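Local coordinates for protein alpha-1,6-mannanase (Bacteroides thetaiotaomicron, PDB 4V1S) that probably hydrolyses internal alpha-1,6-mannosidic linkages of mannans as a member of glycoside hydrolase family 76, at residues M107-F110 with L111-N115; G268-I271 with R272-K276; K285-S288 with Q289-T293. All blocks are in the same frame, centred on the assembly; numbering follows the deposited sequence.

Contact 1: M107-F110 with L111-N115; sequences MNCF and LNFDN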
ATOM      1  N   MET A 107      -9.574  15.671   1.423  1.00 13.06           N
ATOM      2  CA  MET A 107     -10.836  15.760   0.714  1.00 12.30           C
ATOM      3  C   MET A 107     -10.626  16.007  -0.778  1.00 13.79           C
ATOM      4  O   MET A 107     -11.298  15.397  -1.614  1.00 14.08           O
ATOM      5  CB  MET A 107     -11.735  16.837   1.292  1.00 16.11           C
ATOM      6  CG  MET A 107     -13.045  16.971   0.527  1.00 17.42           C
ATOM      7  SD  MET A 107     -14.043  15.449   0.503  1.00 23.01           S
ATOM      8  CE  MET A 107     -14.602  15.387   2.195  1.00 23.46           C
ATOM      9  N   ASN A 108      -9.697  16.891  -1.126  1.00 14.27           N
ATOM     10  CA  ASN A 108      -9.400  17.120  -2.538  1.00 14.65           C
ATOM     11  C   ASN A 108      -8.871  15.859  -3.260  1.00 12.51           C
ATOM     12  O   ASN A 108      -9.188  15.576  -4.418  1.00 12.23           O
ATOM     13  CB  ASN A 108      -8.435  18.290  -2.696  1.00 15.46           C
ATOM     14  CG  ASN A 108      -9.098  19.614  -2.417  1.00 19.93           C
ATOM     15  OD1 ASN A 108     -10.320  19.748  -2.557  1.00 23.89           O
ATOM     16  ND2 ASN A 108      -8.311  20.605  -2.015  1.00 22.69           N
ATOM     17  N   CYS A 109      -8.084  15.069  -2.538  1.00 11.26           N
ATOM     18  CA  CYS A 109      -7.613  13.786  -3.085  1.00 10.46           C
ATOM     19  C   CYS A 109      -8.770  12.819  -3.253  1.00 11.71           C
ATOM     20  O   CYS A 109      -8.917  12.197  -4.302  1.00 11.22           O
ATOM     21  CB  CYS A 109      -6.548  13.268  -2.130  1.00 11.74           C
ATOM     22  SG  CYS A 109      -5.900  11.675  -2.524  1.00 13.17           S
ATOM     23  N   PHE A 110      -9.647  12.750  -2.256  1.00 11.71           N
ATOM     24  CA  PHE A 110     -10.847  11.889  -2.355  1.00 10.32           C
ATOM     25  C   PHE A 110     -11.716  12.236  -3.546  1.00 10.45           C
ATOM     26  O   PHE A 110     -12.149  11.359  -4.326  1.00 11.85           O
ATOM     27  CB  PHE A 110     -11.657  11.948  -1.065  1.00 11.79           C
ATOM     28  CG  PHE A 110     -12.907  11.121  -1.111  1.00 12.26           C
ATOM     29  CD1 PHE A 110     -12.843   9.740  -1.035  1.00 12.28           C
ATOM     30  CD2 PHE A 110     -14.142  11.718  -1.294  1.00 14.70           C
ATOM     31  CE1 PHE A 110     -13.998   8.965  -1.077  1.00 12.68           C
ATOM     32  CE2 PHE A 110     -15.299  10.956  -1.352  1.00 16.29           C
ATOM     33  CZ  PHE A 110     -15.227   9.577  -1.226  1.00 14.41           C
ATOM     34  N   LEU A 111     -11.871  13.529  -3.762  1.00 11.87           N
ATOM     35  CA  LEU A 111     -12.634  14.019  -4.908  1.00 12.32           C
ATOM     36  C   LEU A 111     -11.912  13.715  -6.218  1.00 12.40           C
ATOM     37  O   LEU A 111     -12.559  13.463  -7.240  1.00 14.59           O
ATOM     38  CB  LEU A 111     -12.949  15.512  -4.761  1.00 14.89           C
ATOM     39  CG  LEU A 111     -13.911  15.836  -3.609  1.00 16.91           C
ATOM     40  CD1 LEU A 111     -13.971  17.343  -3.378  1.00 20.71           C
ATOM     41  CD2 LEU A 111     -15.307  15.281  -3.835  1.00 21.07           C
ATOM     42  N   ASN A 112     -10.582  13.711  -6.202  1.00 12.42           N
ATOM     43  CA  ASN A 112      -9.868  13.258  -7.383  1.00 12.21           C
ATOM     44  C   ASN A 112     -10.086  11.751  -7.648  1.00 12.64           C
ATOM     45  O   ASN A 112     -10.219  11.342  -8.801  1.00 13.31           O
ATOM     46  CB  ASN A 112      -8.384  13.568  -7.272  1.00 11.27           C
ATOM     47  CG  ASN A 112      -7.641  13.294  -8.569  1.00 12.20           C
ATOM     48  OD1 ASN A 112      -8.087  13.700  -9.638  1.00 14.11           O
ATOM     49  ND2 ASN A 112      -6.572  12.512  -8.487  1.00 12.02           N
ATOM     50  N   PHE A 113     -10.076  10.959  -6.591  1.00 11.24           N
ATOM     51  CA  PHE A 113     -10.361   9.549  -6.689  1.00 10.49           C
ATOM     52  C   PHE A 113     -11.742   9.317  -7.309  1.00 12.79           C
ATOM     53  O   PHE A 113     -11.922   8.352  -8.048  1.00 11.92           O
ATOM     54  CB  PHE A 113     -10.258   8.813  -5.332  1.00 10.43           C
ATOM     55  CG  PHE A 113      -8.899   8.240  -5.084  1.00  9.80           C
ATOM     56  CD1 PHE A 113      -7.826   9.075  -4.712  1.00 11.90           C
ATOM     57  CD2 PHE A 113      -8.641   6.899  -5.296  1.00  9.05           C
ATOM     58  CE1 PHE A 113      -6.551   8.560  -4.561  1.00 13.62           C
ATOM     59  CE2 PHE A 113      -7.345   6.379  -5.154  1.00 10.07           C
ATOM     60  CZ  PHE A 113      -6.302   7.195  -4.772  1.00 10.34           C
ATOM     61  N   ASP A 114     -12.693  10.222  -7.066  1.00 12.36           N
ATOM     62  CA  ASP A 114     -14.010  10.089  -7.720  1.00 12.43           C
ATOM     63  C   ASP A 114     -13.879  10.065  -9.290  1.00 14.00           C
ATOM     64  O   ASP A 114     -14.705   9.467  -9.980  1.00 14.25           O
ATOM     65  CB  ASP A 114     -14.955  11.211  -7.271  1.00 15.14           C
ATOM     66  CG  ASP A 114     -15.662  10.948  -5.902  1.00 21.65           C
ATOM     67  OD1 ASP A 114     -15.711   9.785  -5.357  1.00 26.31           O
ATOM     68  OD2 ASP A 114     -16.217  11.970  -5.393  1.00 30.78           O
ATOM     69  N   ASN A 115     -12.834  10.709  -9.823  1.00 11.86           N
ATOM     70  CA  ASN A 115     -12.581  10.679 -11.270  1.00 13.00           C
ATOM     71  C   ASN A 115     -12.291   9.287 -11.753  1.00 11.90           C
ATOM     72  O   ASN A 115     -12.481   9.008 -12.929  1.00 13.64           O
ATOM     73  CB  ASN A 115     -11.459  11.585 -11.677  1.00 15.11           C
ATOM     74  CG  ASN A 115     -11.794  13.044 -11.458  1.00 16.55           C
ATOM     75  OD1 ASN A 115     -12.883  13.504 -11.791  1.00 22.91           O
ATOM     76  ND2 ASN A 115     -10.845  13.785 -10.914  1.00 16.07           N
TER
HETATM   77  O   HOH W   1     -13.554   8.508  -4.502  1.00 14.03           O

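Contact 2: G268-I271 with R272-K276; sequences GFMI and RSWLK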
ATOM      1  N   GLY A 268       4.787  -8.206   2.860  1.00 12.57           N
ATOM      2  CA  GLY A 268       4.412  -7.130   3.766  1.00 12.57           C
ATOM      3  C   GLY A 268       2.912  -7.005   3.972  1.00 12.69           C
ATOM      4  O   GLY A 268       2.447  -6.888   5.084  1.00 13.19           O
ATOM      5  N   PHE A 269       2.134  -7.016   2.897  1.00 13.37           N
ATOM      6  CA  PHE A 269       0.705  -6.907   3.067  1.00  9.84           C
ATOM      7  C   PHE A 269       0.108  -8.153   3.758  1.00 11.50           C
ATOM      8  O   PHE A 269      -0.866  -8.015   4.474  1.00 11.46           O
ATOM      9  CB  PHE A 269      -0.032  -6.646   1.760  1.00 10.83           C
ATOM     10  CG  PHE A 269      -0.025  -5.191   1.322  1.00 10.55           C
ATOM     11  CD1 PHE A 269      -0.842  -4.263   1.963  1.00 10.76           C
ATOM     12  CD2 PHE A 269       0.691  -4.780   0.207  1.00 11.66           C
ATOM     13  CE1 PHE A 269      -0.886  -2.955   1.551  1.00 12.05           C
ATOM     14  CE2 PHE A 269       0.631  -3.467  -0.219  1.00 11.01           C
ATOM     15  CZ  PHE A 269      -0.161  -2.571   0.453  1.00 10.58           C
ATOM     16  N   MET A 270       0.717  -9.330   3.591  1.00 10.61           N
ATOM     17  CA  MET A 270       0.310 -10.501   4.367  1.00 11.99           C
ATOM     18  C   MET A 270       0.631 -10.345   5.855  1.00 12.37           C
ATOM     19  O   MET A 270      -0.216 -10.620   6.689  1.00 11.97           O
ATOM     20  CB  MET A 270       0.874 -11.816   3.815  1.00 13.56           C
ATOM     21  CG  MET A 270       0.345 -12.217   2.425  1.00 12.01           C
ATOM     22  SD  MET A 270      -1.439 -12.504   2.317  1.00 12.76           S
ATOM     23  CE  MET A 270      -1.503 -14.076   3.156  1.00 13.07           C
ATOM     24  N   ILE A 271       1.810  -9.824   6.165  1.00 13.54           N
ATOM     25  CA  ILE A 271       2.197  -9.558   7.545  1.00 12.68           C
ATOM     26  C   ILE A 271       1.165  -8.608   8.195  1.00 12.76           C
ATOM     27  O   ILE A 271       0.665  -8.871   9.296  1.00 14.25           O
ATOM     28  CB  ILE A 271       3.630  -8.997   7.628  1.00 11.61           C
ATOM     29  CG1 ILE A 271       4.650 -10.060   7.254  1.00 14.19           C
ATOM     30  CG2 ILE A 271       3.924  -8.463   9.030  1.00 12.76           C
ATOM     31  CD1 ILE A 271       5.976  -9.439   6.802  1.00 13.33           C
ATOM     32  N   ARG A 272       0.867  -7.483   7.538  1.00 12.91           N
ATOM     33  CA  ARG A 272      -0.058  -6.530   8.127  1.00 11.38           C
ATOM     34  C   ARG A 272      -1.423  -7.196   8.378  1.00 11.80           C
ATOM     35  O   ARG A 272      -2.075  -6.975   9.412  1.00 13.73           O
ATOM     36  CB  ARG A 272      -0.210  -5.308   7.229  1.00 11.17           C
ATOM     37  CG  ARG A 272       1.075  -4.547   7.007  1.00 12.64           C
ATOM     38  CD  ARG A 272       0.807  -3.153   6.467  1.00 14.60           C
ATOM     39  NE  ARG A 272       0.268  -2.357   7.560  1.00 15.65           N
ATOM     40  CZ  ARG A 272      -0.448  -1.252   7.457  1.00 17.33           C
ATOM     41  NH1 ARG A 272      -0.751  -0.727   6.273  1.00 18.80           N
ATOM     42  NH2 ARG A 272      -0.859  -0.657   8.578  1.00 26.56           N
ATOM     43  N   SER A 273      -1.859  -8.010   7.419  1.00 11.31           N
ATOM     44  CA  SER A 273      -3.129  -8.735   7.546  1.00 12.08           C
ATOM     45  C   SER A 273      -3.098  -9.688   8.726  1.00 12.87           C
ATOM     46  O   SER A 273      -4.027  -9.701   9.544  1.00 15.16           O
ATOM     47  CB  SER A 273      -3.445  -9.484   6.252  1.00 13.62           C
ATOM     48  OG  SER A 273      -3.657  -8.589   5.171  1.00 12.77           O
ATOM     49  N   TRP A 274      -2.042 -10.490   8.805  1.00 13.48           N
ATOM     50  CA  TRP A 274      -1.929 -11.460   9.874  1.00 13.97           C
ATOM     51  C   TRP A 274      -1.913 -10.819  11.247  1.00 16.13           C
ATOM     52  O   TRP A 274      -2.488 -11.377  12.203  1.00 17.28           O
ATOM     53  CB  TRP A 274      -0.703 -12.339   9.693  1.00 14.20           C
ATOM     54  CG  TRP A 274      -0.760 -13.292   8.532  1.00 14.03           C
ATOM     55  CD1 TRP A 274      -1.842 -13.993   8.080  1.00 15.03           C
ATOM     56  CD2 TRP A 274       0.350 -13.674   7.691  1.00 13.57           C
ATOM     57  NE1 TRP A 274      -1.474 -14.780   7.016  1.00 15.18           N
ATOM     58  CE2 TRP A 274      -0.140 -14.606   6.754  1.00 14.05           C
ATOM     59  CE3 TRP A 274       1.699 -13.310   7.636  1.00 13.65           C
ATOM     60  CZ2 TRP A 274       0.680 -15.199   5.780  1.00 14.77           C
ATOM     61  CZ3 TRP A 274       2.500 -13.877   6.670  1.00 14.23           C
ATOM     62  CH2 TRP A 274       1.994 -14.814   5.747  1.00 13.31           C
ATOM     63  N   LEU A 275      -1.286  -9.650  11.378  1.00 15.39           N
ATOM     64  CA  LEU A 275      -1.277  -8.963  12.675  1.00 16.30           C
ATOM     65  C   LEU A 275      -2.683  -8.560  13.069  1.00 16.84           C
ATOM     66  O   LEU A 275      -3.040  -8.654  14.247  1.00 20.59           O
ATOM     67  CB  LEU A 275      -0.301  -7.771  12.673  1.00 18.54           C
ATOM     68  CG  LEU A 275       1.183  -8.175  12.561  1.00 17.65           C
ATOM     69  CD1 LEU A 275       2.019  -6.931  12.414  1.00 17.95           C
ATOM     70  CD2 LEU A 275       1.654  -8.997  13.760  1.00 18.00           C
ATOM     71  N   LYS A 276      -3.501  -8.105  12.120  1.00 16.61           N
ATOM     72  CA  LYS A 276      -4.898  -7.778  12.444  0.50 18.31           C
ATOM     73  C   LYS A 276      -5.704  -9.028  12.764  1.00 18.08           C
ATOM     74  O   LYS A 276      -6.563  -9.004  13.647  1.00 19.62           O
ATOM     75  CB  LYS A 276      -5.580  -6.971  11.345  0.50 17.53           C
ATOM     76  CG  LYS A 276      -4.925  -5.616  11.141  0.50 19.69           C
ATOM     77  CD  LYS A 276      -5.819  -4.620  10.432  0.50 17.30           C
ATOM     78  CE  LYS A 276      -6.792  -3.954  11.404  0.50 19.27           C
ATOM     79  NZ  LYS A 276      -6.065  -3.034  12.332  0.50 29.19           N
TER

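Contact 3: K285-S288 with Q289-T293; sequences KYLS and QAKAT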
ATOM      1  N   LYS A 285      -1.135 -18.448  16.076  1.00 21.32           N
ATOM      2  CA  LYS A 285      -0.606 -18.840  14.767  1.00 23.83           C
ATOM      3  C   LYS A 285      -0.421 -17.649  13.836  1.00 19.52           C
ATOM      4  O   LYS A 285       0.500 -17.640  13.032  1.00 20.67           O
ATOM      5  CB  LYS A 285      -1.500 -19.869  14.078  1.00 24.95           C
ATOM      6  CG  LYS A 285      -2.748 -19.303  13.396  1.00 33.05           C
ATOM      7  CD  LYS A 285      -3.647 -20.430  12.916  1.00 35.91           C
ATOM      8  CE  LYS A 285      -4.816 -19.906  12.101  1.00 37.74           C
ATOM      9  NZ  LYS A 285      -5.472 -21.026  11.381  1.00 39.31           N
ATOM     10  N   TYR A 286      -1.302 -16.664  13.925  1.00 20.11           N
ATOM     11  CA  TYR A 286      -1.202 -15.498  13.051  1.00 18.78           C
ATOM     12  C   TYR A 286       0.021 -14.641  13.415  1.00 19.18           C
ATOM     13  O   TYR A 286       0.720 -14.128  12.525  1.00 17.83           O
ATOM     14  CB  TYR A 286      -2.483 -14.667  13.120  1.00 19.61           C
ATOM     15  CG  TYR A 286      -3.695 -15.352  12.527  1.00 19.58           C
ATOM     16  CD1 TYR A 286      -3.744 -15.654  11.175  1.00 19.74           C
ATOM     17  CD2 TYR A 286      -4.801 -15.683  13.318  1.00 21.04           C
ATOM     18  CE1 TYR A 286      -4.843 -16.275  10.607  1.00 17.83           C
ATOM     19  CE2 TYR A 286      -5.923 -16.309  12.768  1.00 22.27           C
ATOM     20  CZ  TYR A 286      -5.942 -16.614  11.418  1.00 17.97           C
ATOM     21  OH  TYR A 286      -7.017 -17.232  10.856  1.00 22.77           O
ATOM     22  N   LEU A 287       0.277 -14.471  14.707  1.00 19.90           N
ATOM     23  CA  LEU A 287       1.445 -13.722  15.149  1.00 20.68           C
ATOM     24  C   LEU A 287       2.722 -14.461  14.779  1.00 19.27           C
ATOM     25  O   LEU A 287       3.675 -13.841  14.305  1.00 18.78           O
ATOM     26  CB  LEU A 287       1.404 -13.448  16.649  1.00 21.47           C
ATOM     27  CG  LEU A 287       2.539 -12.602  17.241  1.00 22.52           C
ATOM     28  CD1 LEU A 287       2.585 -11.197  16.644  1.00 23.93           C
ATOM     29  CD2 LEU A 287       2.385 -12.524  18.752  1.00 25.14           C
ATOM     30  N   SER A 288       2.751 -15.780  14.995  1.00 19.25           N
ATOM     31  CA  SER A 288       3.926 -16.568  14.648  1.00 18.95           C
ATOM     32  C   SER A 288       4.232 -16.473  13.146  1.00 18.52           C
ATOM     33  O   SER A 288       5.389 -16.308  12.762  1.00 20.33           O
ATOM     34  CB  SER A 288       3.758 -18.045  15.063  1.00 24.46           C
ATOM     35  OG  SER A 288       3.633 -18.130  16.472  1.00 34.30           O
ATOM     36  N   GLN A 289       3.196 -16.558  12.309  1.00 18.02           N
ATOM     37  CA  GLN A 289       3.365 -16.466  10.876  1.00 16.97           C
ATOM     38  C   GLN A 289       3.888 -15.085  10.470  1.00 14.83           C
ATOM     39  O   GLN A 289       4.828 -14.974   9.665  1.00 15.13           O
ATOM     40  CB  GLN A 289       2.057 -16.780  10.162  1.00 16.93           C
ATOM     41  CG  GLN A 289       2.193 -16.792   8.653  1.00 15.09           C
ATOM     42  CD  GLN A 289       3.107 -17.892   8.164  1.00 17.32           C
ATOM     43  OE1 GLN A 289       2.798 -19.088   8.299  1.00 19.62           O
ATOM     44  NE2 GLN A 289       4.251 -17.506   7.602  1.00 16.51           N
ATOM     45  N   ALA A 290       3.311 -14.039  11.043  1.00 15.65           N
ATOM     46  CA  ALA A 290       3.757 -12.666  10.764  1.00 16.34           C
ATOM     47  C   ALA A 290       5.236 -12.494  11.119  1.00 17.75           C
ATOM     48  O   ALA A 290       6.009 -11.941  10.337  1.00 16.11           O
ATOM     49  CB  ALA A 290       2.907 -11.675  11.520  1.00 17.26           C
ATOM     50  N   LYS A 291       5.631 -12.996  12.291  1.00 17.32           N
ATOM     51  CA  LYS A 291       7.008 -12.854  12.734  1.00 16.26           C
ATOM     52  C   LYS A 291       7.963 -13.630  11.828  1.00 17.02           C
ATOM     53  O   LYS A 291       9.034 -13.148  11.495  1.00 17.91           O
ATOM     54  CB  LYS A 291       7.158 -13.314  14.177  1.00 20.11           C
ATOM     55  CG  LYS A 291       6.585 -12.348  15.189  1.00 22.62           C
ATOM     56  CD  LYS A 291       6.722 -12.953  16.581  1.00 30.25           C
ATOM     57  CE  LYS A 291       6.146 -12.067  17.651  1.00 39.13           C
ATOM     58  NZ  LYS A 291       6.308 -12.715  18.988  1.00 49.41           N
ATOM     59  N   ALA A 292       7.565 -14.836  11.427  1.00 14.01           N
ATOM     60  CA  ALA A 292       8.414 -15.654  10.556  1.00 15.15           C
ATOM     61  C   ALA A 292       8.619 -15.021   9.183  1.00 14.32           C
ATOM     62  O   ALA A 292       9.748 -14.959   8.664  1.00 15.84           O
ATOM     63  CB  ALA A 292       7.848 -17.062  10.411  1.00 17.19           C
ATOM     64  N   THR A 293       7.517 -14.574   8.578  1.00 15.49           N
ATOM     65  CA  THR A 293       7.589 -13.927   7.282  1.00 14.46           C
ATOM     66  C   THR A 293       8.350 -12.580   7.334  1.00 13.41           C
ATOM     67  O   THR A 293       9.151 -12.294   6.441  1.00 13.32           O
ATOM     68  CB  THR A 293       6.190 -13.752   6.707  1.00 13.24           C
ATOM     69  OG1 THR A 293       5.594 -15.044   6.521  1.00 14.30           O
ATOM     70  CG2 THR A 293       6.177 -12.961   5.397  1.00 13.95           C
TER

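Contact 1: M107-F110 with L111-N115
The carbonyl oxygen of Phe110 is gripped by two donors: the backbone N of Asp114, at 3.0 Å from Phe110 O, and water 1, which gives one hydrogen to Phe110 O and the other to Asp114 OD1. The shorter of the water's two bonds is that from water 1 to Asp114 OD1, 2.6 Å, and the water joins carbonyl and carboxylate. The same water lies 3.5 Å above one face of the Phe110 ring, toward its rim. Phe110 CG stands anti to the backbone N (chi1 179°), which carries the ring beside the Asp114 carboxylate; the two planes are 65° apart, with Phe110 CZ 4.2 Å from Asp114 OD1. Placed there, the Phe110 ring also packs against Tyr164 and Lys167 of helix 162-177 and Leu152 of helix 142-159, so an alanine here would probably open a gap between the three helices and leave water 1 without its aromatic cover. This is the C-terminal part of helix 99-114 in a mainly helical scaffold consistent with the (alpha/alpha)6 barrel of family 76. A quarter-turn round the helix, Cys109 SG meets the edge of the Phe113 ring in a sulfur-aromatic contact, 3.8 Å from Phe113 CE1, while Cys109 O accepts the N-H of Phe113 and also lies in the plane of that ring at its edge. On the more exposed side, the bent chain of Met107 crosses Leu111, with Met107 CG 4.0 Å from Leu111 CD1. Farther along the chain, Asn115 ND2 donates to Asn112 OD1, which is also hydrogen-bonded to Ser68.

Contact 2: G268-I271 with R272-K276
Met270 folds over one face of the Trp274 indole: its CB stands 3.8 Å from the centroid of the six-membered ring and only 13° off the normal, a CH-pi contact. Beyond CB the methionine chain bends at chi2 and chi3, bringing the methyl Met270 CE back to 3.6 Å from Trp274 CZ2. The sulfur is more distant and oblique to the ring, so this Met-aromatic pair touches mainly through CB and CE. Met270 O lies over the indole as well, 3.0 Å above the plane and toward the rim, while accepting the backbone N-H of Trp274. The indole N-H, at NE1, is hydrogen-bonded to Asn232. A little over a quarter-turn round the helix, Ile271 and Leu275 run side by side in the same direction, and Ile271 CG2 touches Leu275 CD1 at 4.2 Å. Helix 264-281, which carries these residues, lies among four others, as in the paired helices of an (alpha/alpha)6 barrel; Ile271 and Leu275 pack on helices 284-301 and 313-330, Met270 on helices 202-219 and 222-239. Farther out, the carbonyl of Phe269 takes two hydrogen bonds from one residue: Ser273 N at 3.1 Å from Phe269 O and Ser273 OG at 2.9 Å, reaching it from opposite faces of its plane. With OG beside its own backbone N (chi1 -64°), the buried hydroxyl turns back along the helix to that oxygen. Arg272 forms the polar edge: its CG passes 3.3 Å from Gly268 O before NE makes a salt bridge with Asp325.

Contact 3: K285-S288 with Q289-T293
Four successive i to i+4 bonds carry the helix through this stretch, from Gln289 N to Lys285 O at 3.0 Å through to Ala292 N to Ser288 O at 2.9 Å. Across the side chains, the main meeting is Leu287 with Lys291. Lys291 extends fully beyond CG, and its CE comes 3.7 Å from Leu287 CG, so the aliphatic part of the lysine lies against the branched end of the leucine while NZ goes on past CD2. Leu287 CG, anti to the backbone N (chi1 -177°), swings the isobutyl group forward along the helix to reach it. Round the helix, Gln289 bends at chi2, and its NE2 donates to Thr293 OG1 at 3.0 Å, with the hydroxyl oxygen close to the amide plane. Asn245 joins both groups, its OD1 accepting from Gln289 NE2 and its backbone O bonded to Thr293 OG1. Near the helix start, Lys285 CE rests 3.5 Å above the ring plane of Tyr286, toward the rim of the ring, which packs on helices 222-239 and 264-281. Lys285, Ser288 and Lys291 outward, with Tyr286, Ala290 and Thr293 inward, make an amphipathic helix on the outer side of the fold, consistent with a helical barrel.

All three contacts are i to i+4 packing within single helices, differing in burial. Contact 2 is the core one, its centre about 12 Å from the chain's centre and lacking exposed residues; contacts 1 and 3 are partly buried, their centres about 18 and 20 Å out. Contacts 2 and 3 occupy consecutive helices, with centres about 9 Å apart: Trp274 CH2 lies 3.5 Å from Gln289 CG, and Leu275 CD2 packs on Ala290 CB. Contact 1 sits on the opposite side of the centre, its nearest atoms about 13 Å from contact 2. Contacts 1 and 2 share sulfur-aromatic packing, contact 1 adding a water-linked carboxylate; contact 3 sets lysine chains against Leu287 and the Tyr286 ring.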